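Local coordinates for putative HTH-type transcriptional regulator YwnA (Bacillus subtilis subsp. subtilis, PDB 1XD7), which probably binds DNA as a transcriptional regulator of the Rrf2 family, through a helix-turn-helix in a winged-helix domain, at residues Arg42-Leu47 / Asp51-Arg56; Leu15-Met20 / Asp31-Asn36. All coordinates share one frame; numbering follows the deposited sequence.

Contact 1. Residues Arg42-Leu47 / Asp51-Arg56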
# COMPACT_ATOMS: atom_id res chain seq x y z
N ARG A 42 15.99 -2.08 -16.33
CA ARG A 42 15.27 -3.16 -15.66
C ARG A 42 13.76 -2.95 -15.84
O ARG A 42 13.05 -3.81 -16.35
CB ARG A 42 15.63 -3.18 -14.16
CG ARG A 42 14.82 -4.16 -13.29
CD ARG A 42 14.90 -5.59 -13.79
NE ARG A 42 14.17 -6.52 -12.93
CZ ARG A 42 14.01 -7.81 -13.20
NH1 ARG A 42 14.51 -8.33 -14.31
NH2 ARG A 42 13.33 -8.59 -12.36
N MET A 43 13.30 -1.78 -15.42
CA MET A 43 11.90 -1.43 -15.58
C MET A 43 11.49 -1.67 -17.03
O MET A 43 10.42 -2.21 -17.30
CB MET A 43 11.69 0.03 -15.22
CG MET A 43 11.98 0.31 -13.79
SD MET A 43 10.85 -0.64 -12.78
CE MET A 43 10.72 0.43 -11.50
N ILE A 44 12.36 -1.30 -17.96
CA ILE A 44 12.03 -1.48 -19.37
C ILE A 44 12.00 -2.92 -19.86
O ILE A 44 11.29 -3.22 -20.83
CB ILE A 44 12.96 -0.63 -20.26
CG1 ILE A 44 12.67 0.85 -20.01
CG2 ILE A 44 12.72 -0.95 -21.73
CD1 ILE A 44 13.62 1.80 -20.74
N SER A 45 12.75 -3.82 -19.23
CA SER A 45 12.72 -5.22 -19.65
C SER A 45 11.40 -5.80 -19.14
O SER A 45 10.75 -6.60 -19.82
CB SER A 45 13.87 -6.00 -19.03
OG SER A 45 14.82 -5.12 -18.47
N LEU A 46 11.02 -5.39 -17.95
CA LEU A 46 9.78 -5.86 -17.36
C LEU A 46 8.61 -5.41 -18.22
O LEU A 46 7.78 -6.22 -18.65
CB LEU A 46 9.65 -5.32 -15.94
CG LEU A 46 10.77 -5.81 -15.03
CD1 LEU A 46 10.71 -5.08 -13.70
CD2 LEU A 46 10.65 -7.32 -14.84
N LEU A 47 8.55 -4.11 -18.49
CA LEU A 47 7.48 -3.56 -19.31
C LEU A 47 7.38 -4.28 -20.64
O LEU A 47 6.29 -4.52 -21.15
CB LEU A 47 7.70 -2.07 -19.51
CG LEU A 47 7.47 -1.32 -18.20
CD1 LEU A 47 8.08 0.07 -18.26
CD2 LEU A 47 5.97 -1.25 -17.93
N ASP A 51 4.89 -7.22 -22.37
CA ASP A 51 4.50 -6.76 -23.70
C ASP A 51 3.80 -5.41 -23.71
O ASP A 51 2.90 -5.18 -24.51
CB ASP A 51 3.63 -7.80 -24.41
CG ASP A 51 4.40 -8.53 -25.49
OD1 ASP A 51 5.51 -9.03 -25.19
OD2 ASP A 51 3.91 -8.61 -26.64
N ILE A 52 4.21 -4.53 -22.82
CA ILE A 52 3.65 -3.20 -22.80
C ILE A 52 4.49 -2.38 -23.77
O ILE A 52 4.01 -1.43 -24.40
CB ILE A 52 3.75 -2.56 -21.42
CG1 ILE A 52 2.77 -3.25 -20.47
CG2 ILE A 52 3.46 -1.07 -21.54
CD1 ILE A 52 2.72 -2.63 -19.10
N LEU A 53 5.75 -2.76 -23.89
CA LEU A 53 6.67 -2.08 -24.76
C LEU A 53 7.25 -3.05 -25.74
O LEU A 53 7.63 -4.16 -25.38
CB LEU A 53 7.82 -1.48 -23.99
CG LEU A 53 7.48 -0.25 -23.17
CD1 LEU A 53 8.70 0.14 -22.37
CD2 LEU A 53 7.03 0.89 -24.08
N THR A 54 7.30 -2.60 -26.99
CA THR A 54 7.89 -3.39 -28.04
C THR A 54 9.22 -2.70 -28.26
O THR A 54 9.37 -1.53 -27.95
CB THR A 54 7.06 -3.34 -29.33
OG1 THR A 54 7.63 -4.23 -30.29
CG2 THR A 54 7.05 -1.93 -29.91
N SER A 55 10.18 -3.43 -28.79
CA SER A 55 11.49 -2.86 -29.03
C SER A 55 11.85 -3.22 -30.46
O SER A 55 11.35 -4.21 -30.98
CB SER A 55 12.50 -3.47 -28.06
OG SER A 55 13.70 -2.73 -28.06
N ARG A 56 12.69 -2.42 -31.10
CA ARG A 56 13.08 -2.71 -32.47
C ARG A 56 14.58 -2.52 -32.66
O ARG A 56 15.01 -1.58 -33.33
CB ARG A 56 12.30 -1.83 -33.44
CG ARG A 56 12.43 -2.23 -34.90
CD ARG A 56 11.36 -1.55 -35.74
NE ARG A 56 11.58 -1.73 -37.17
CZ ARG A 56 10.80 -1.21 -38.12
NH1 ARG A 56 9.75 -0.47 -37.77
NH2 ARG A 56 11.07 -1.42 -39.40

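Contact 2. Residues Leu15-Met20 / Asp31-Asn36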
# COMPACT_ATOMS: atom_id res chain seq x y z
N LEU A 15 7.27 5.49 -19.23
CA LEU A 15 6.29 5.33 -20.29
C LEU A 15 5.87 6.66 -20.88
O LEU A 15 5.68 6.76 -22.08
CB LEU A 15 5.07 4.58 -19.76
CG LEU A 15 5.39 3.12 -19.45
CD1 LEU A 15 4.20 2.47 -18.77
CD2 LEU A 15 5.76 2.40 -20.72
N SER A 16 5.70 7.67 -20.04
CA SER A 16 5.31 8.99 -20.54
C SER A 16 6.26 9.48 -21.62
O SER A 16 5.85 9.79 -22.73
CB SER A 16 5.30 10.00 -19.40
OG SER A 16 4.27 9.68 -18.48
N LEU A 17 7.55 9.53 -21.30
CA LEU A 17 8.54 9.98 -22.26
C LEU A 17 8.54 9.09 -23.49
O LEU A 17 8.71 9.58 -24.61
CB LEU A 17 9.93 9.98 -21.63
CG LEU A 17 10.01 10.72 -20.31
CD1 LEU A 17 11.41 10.61 -19.74
CD2 LEU A 17 9.62 12.17 -20.52
N ILE A 18 8.37 7.79 -23.29
CA ILE A 18 8.37 6.90 -24.43
C ILE A 18 7.17 7.25 -25.27
O ILE A 18 7.18 7.04 -26.48
CB ILE A 18 8.32 5.42 -24.03
CG1 ILE A 18 9.66 5.03 -23.41
CG2 ILE A 18 8.08 4.53 -25.24
CD1 ILE A 18 9.84 3.52 -23.19
N SER A 19 6.14 7.79 -24.63
CA SER A 19 4.94 8.17 -25.37
C SER A 19 5.36 8.97 -26.59
O SER A 19 4.99 8.63 -27.71
CB SER A 19 4.02 9.05 -24.52
OG SER A 19 3.39 8.33 -23.48
N MET A 20 6.15 10.01 -26.36
CA MET A 20 6.62 10.89 -27.42
C MET A 20 7.29 10.19 -28.58
O MET A 20 7.43 10.75 -29.66
CB MET A 20 7.56 11.92 -26.83
CG MET A 20 6.83 12.81 -25.87
SD MET A 20 7.88 13.78 -24.86
CE MET A 20 6.74 14.07 -23.51
N ASP A 31 18.42 9.96 -17.37
CA ASP A 31 18.82 11.35 -17.16
C ASP A 31 17.57 12.18 -16.98
O ASP A 31 17.36 12.81 -15.95
CB ASP A 31 19.57 11.90 -18.36
CG ASP A 31 20.79 11.11 -18.70
OD1 ASP A 31 21.70 11.03 -17.85
OD2 ASP A 31 20.84 10.55 -19.82
N SER A 32 16.74 12.17 -18.01
CA SER A 32 15.49 12.91 -18.01
C SER A 32 14.66 12.59 -16.79
O SER A 32 14.06 13.48 -16.18
CB SER A 32 14.69 12.59 -19.26
OG SER A 32 15.51 12.71 -20.41
N VAL A 33 14.61 11.32 -16.43
CA VAL A 33 13.82 10.92 -15.27
C VAL A 33 14.60 11.15 -13.99
O VAL A 33 14.05 11.09 -12.90
CB VAL A 33 13.43 9.44 -15.35
CG1 VAL A 33 12.70 9.03 -14.11
CG2 VAL A 33 12.55 9.21 -16.56
N ASN A 34 15.89 11.41 -14.14
CA ASN A 34 16.76 11.63 -12.99
C ASN A 34 16.75 10.42 -12.06
O ASN A 34 16.47 10.53 -10.87
CB ASN A 34 16.35 12.88 -12.21
CG ASN A 34 17.44 13.34 -11.24
OD1 ASN A 34 17.28 14.34 -10.55
ND2 ASN A 34 18.54 12.59 -11.18
N THR A 35 17.08 9.27 -12.63
CA THR A 35 17.14 8.01 -11.91
C THR A 35 18.25 7.18 -12.51
O THR A 35 18.71 7.45 -13.63
CB THR A 35 15.80 7.24 -12.02
OG1 THR A 35 14.80 7.92 -11.26
CG2 THR A 35 15.95 5.82 -11.50
N ASN A 36 18.69 6.18 -11.76
CA ASN A 36 19.74 5.28 -12.20
C ASN A 36 19.30 4.56 -13.49
O ASN A 36 18.16 4.12 -13.61
CB ASN A 36 20.00 4.29 -11.05
CG ASN A 36 21.05 3.23 -11.38
OD1 ASN A 36 21.50 2.51 -10.49
ND2 ASN A 36 21.42 3.11 -12.65

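Contact 1. Residues Arg42-Leu47 / Asp51-Arg56
Leu47 and Ile52 meet where helix 37-49, the second helix of the predicted helix-turn-helix and probably its recognition helix, stops and the chain turns into the wing of the winged-helix domain. The carbonyl of Leu47 is the hub, accepting two backbone bonds from the departing chain. Ile52 N approaches almost head-on at 2.7 Å (C=O...N angle 162°), whereas Leu53 N stands 3.3 Å away, well above the carbonyl plane, and makes the longer bond. Two donors thus hold an oxygen that the helix itself can no longer serve.

Apolar branches close the contact beside this carbonyl. CD2 of Leu47 crosses the end of Ile52, reaching its CD1 at 3.7 Å. Leu53 instead runs side by side with Leu47, its CD1 lying 3.8 Å from Leu47 CB. One turn earlier Ile44 adds its CG2 branch, 4.2 Å from Leu53 CD1. With CG beside the backbone N (chi1 -73°), Leu53 turns that methyl toward the helix. Branched aliphatic residues suit these buried places, since they fill the angle between helix and strand without bringing in polar groups.

Behind this shell stands a Schellman motif, in which Ile52 N bonds to Leu47 O and Asp51 N to Lys48 O. Asp51, the C-prime residue, takes the positive phi (45°) that reverses the chain; its side chain is exposed, and its carboxylate makes a weak, long ion pair with Lys65.

Strand 53-54 pairs antiparallel with strand 63-64, where Leu53 packs on Leu64. Ile52 rests on Ala79 of helix 73-80, and Leu53 also packs on Leu15 and Ile18 of helix 7-19.

Contact 2. Residues Leu15-Met20 / Asp31-Asn36
Where Ser32 and Val33 come up against Leu17, the last turn of helix 26-33 is closed by a short backbone bond, 2.7 Å from Asn34 N to Asp31 O. Helix 26-33 is the first helix of the predicted helix-turn-helix. Asn34 ends it in a Schellman motif with positive phi (58°), and asparagine suits this place because it adopts the left-handed helical conformation more readily than most residues. The chain then runs through Thr35 to Asn36, the N-cap position of helix 37-49, so residues 34-36 form the turn of the motif.

Helix 7-19 packs lightly against this unit. Its last turn is tied by Ser19 N to Leu15 O at 2.8 Å, and of residues 15-20, Leu17 alone touches residues 31-36. The nearest CA atoms, those of Leu17 and Ser32, are 8.7 Å apart, so a long side chain is needed to span the gap, and leucine supplies it. Its CD1 branch makes the touch. That methyl meets CG2 of Val33 at 3.7 Å, the two side chains crossing at a slant. Val33 has CG1 anti to the backbone N (chi1 176°), which leaves CG2 as the branch offered to the leucine. The contact is small, burying 87 Å² in all.

Elsewhere on helix 7-19, Leu15 and Ile18 pack on Leu64 of the wing, while Ser16 touches Leu127 and also Ile103 of the second subunit; just after helix 26-33, Asn34 packs on Lys96 of that subunit. Ser32 suits the partly exposed margin because its hydroxyl turns back to Ile28 O within its own helix, while its CB lies 3.9 Å from Leu17 CD1.

In the fold
From the N terminus, helix 7-19 comes first, and contact 2 closes a loop of ten residues, half of them the first part of helix 26-33. The turn at 34-36 then leads into helix 37-49, whose end contact 1 joins to strand 53-54 across only three intervening residues. The two loops follow in series, neither nested nor crossed, with centres about 13 Å apart. Between them, Ile18 CD1 reaches Leu53 CD1 at 3.7 Å, and Leu15 CD2 packs on Leu47 CD1 at 4.1 Å. Helix 7-19 thus ties the first helix of the helix-turn-helix, through Leu17, to the junction of helix 37-49 and the wing, through Leu15 and Ile18.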